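PDB 3QDF: 2-hydroxyhepta-2,4-diene-1,7-dioate isomerase from Mycobacterium marinum, which binds zinc and probably acts as an isomerase or hydrolase of the fumarylacetoacetate hydrolase family on small oxo-acid substrates. Local coordinates for residues D134-A137 and A138-V141. Numbering follows the deposited sequence.
Sequences DVSA and AQAV. With EDO (1,2-ethanediol), chain F.
Ser136 and Gln139 grip each other in both directions. Gln139 N donates to Ser136 OG at 3.2 Å, and Ser136 N donates to Gln139 OE1 at 3.3 Å, with an N-H...O angle of 165° and the donor N 30° off the plane of Gln139's side-chain carbonyl. This is the reciprocal pattern of a capping box, here opening a short helical turn that lacks the regular bonds of a helix. Serine suits the first position because its short hydroxyl, set between the backbone N and the carbonyl carbon (chi1 74°), reaches the amide three residues on. Glutamine suits the other: its extended chain runs past the hydroxyl, CG 3.3 Å from Ser136 OG, and carries the amide oxygen to Ser136 N. Gln139 N also makes a weak bond to Ser136 O. Val135 CG1 packs 3.7 Å from Gln139 CB. The turn is closed by Ala140 N bonding to Ala137 O at 3.2 Å. Helix 213-223 lies against the turn: Glu218 accepts from Ala137 N, Ser221 from Val135 N, and Val217 packs on Ala140, whose small methyl suits the buried side. In this loop between strands 118-128 and 144-155, away from the zinc sites, the cap serves the first amides, and a water stands in for the direct Ala137 O to Val141 N bond.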
loop_
_atom_site.group_PDB
_atom_site.type_symbol
_atom_site.label_atom_id
_atom_site.label_comp_id
_atom_site.label_asym_id
_atom_site.label_seq_id
_atom_site.Cartn_x
_atom_site.Cartn_y
_atom_site.Cartn_z
ATOM N N ASP A 134 -5.600 0.402 21.453
ATOM C CA ASP A 134 -5.104 -0.501 22.482
ATOM C C ASP A 134 -5.409 -1.979 22.167
ATOM O O ASP A 134 -5.811 -2.740 23.041
ATOM C CB ASP A 134 -5.671 -0.116 23.851
ATOM C CG ASP A 134 -5.211 1.256 24.314
ATOM O OD1 ASP A 134 -3.981 1.505 24.319
ATOM O OD2 ASP A 134 -6.080 2.068 24.705
ATOM N N VAL A 135 -5.216 -2.359 20.914
ATOM C CA VAL A 135 -5.458 -3.721 20.482
ATOM C C VAL A 135 -4.245 -4.591 20.805
ATOM O O VAL A 135 -3.114 -4.174 20.543
ATOM C CB VAL A 135 -5.760 -3.718 18.960
ATOM C CG1 VAL A 135 -5.688 -5.077 18.369
ATOM C CG2 VAL A 135 -7.167 -3.125 18.749
ATOM N N SER A 136 -4.465 -5.789 21.366
ATOM C CA SER A 136 -3.350 -6.727 21.537
ATOM C C SER A 136 -2.952 -7.297 20.163
ATOM O O SER A 136 -3.741 -7.279 19.211
ATOM C CB SER A 136 -3.742 -7.867 22.475
ATOM O OG SER A 136 -4.614 -8.739 21.758
ATOM N N ALA A 137 -1.727 -7.787 20.061
ATOM C CA ALA A 137 -1.216 -8.372 18.815
ATOM C C ALA A 137 -2.114 -9.508 18.329
ATOM O O ALA A 137 -2.421 -9.593 17.138
ATOM C CB ALA A 137 0.242 -8.898 19.028
ATOM N N ALA A 138 -2.561 -10.357 19.258
ATOM C CA ALA A 138 -3.467 -11.466 18.916
ATOM C C ALA A 138 -4.838 -10.993 18.438
ATOM O O ALA A 138 -5.498 -11.695 17.677
ATOM C CB ALA A 138 -3.608 -12.456 20.092
ATOM N N GLN A 139 -5.286 -9.820 18.876
ATOM C CA GLN A 139 -6.567 -9.288 18.401
ATOM C C GLN A 139 -6.455 -8.522 17.065
ATOM O O GLN A 139 -7.464 -8.091 16.510
ATOM C CB GLN A 139 -7.179 -8.344 19.433
ATOM C CG GLN A 139 -7.748 -8.990 20.684
ATOM C CD GLN A 139 -8.071 -7.943 21.780
ATOM O OE1 GLN A 139 -7.523 -6.825 21.790
ATOM N NE2 GLN A 139 -8.954 -8.313 22.706
ATOM N N ALA A 140 -5.243 -8.315 16.565
ATOM C CA ALA A 140 -5.082 -7.486 15.364
ATOM C C ALA A 140 -5.922 -7.998 14.195
ATOM O O ALA A 140 -6.567 -7.212 13.506
ATOM C CB ALA A 140 -3.630 -7.366 14.966
ATOM N N VAL A 141 -5.916 -9.310 13.996
ATOM C CA VAL A 141 -6.721 -9.976 12.970
ATOM C C VAL A 141 -8.206 -9.536 12.945
ATOM O O VAL A 141 -8.782 -9.398 11.862
ATOM C CB VAL A 141 -6.572 -11.557 13.073
ATOM C CG1 VAL A 141 -7.015 -12.094 14.455
ATOM C CG2 VAL A 141 -7.334 -12.291 11.956
HETATM C C1 EDO F . -4.992 5.042 23.307
HETATM O O1 EDO F . -4.173 3.920 22.991
HETATM C C2 EDO F . -4.709 6.043 22.210
HETATM O O2 EDO F . -3.807 7.028 22.728
HETATM O O HOH W 1 -3.782 -10.936 15.146
#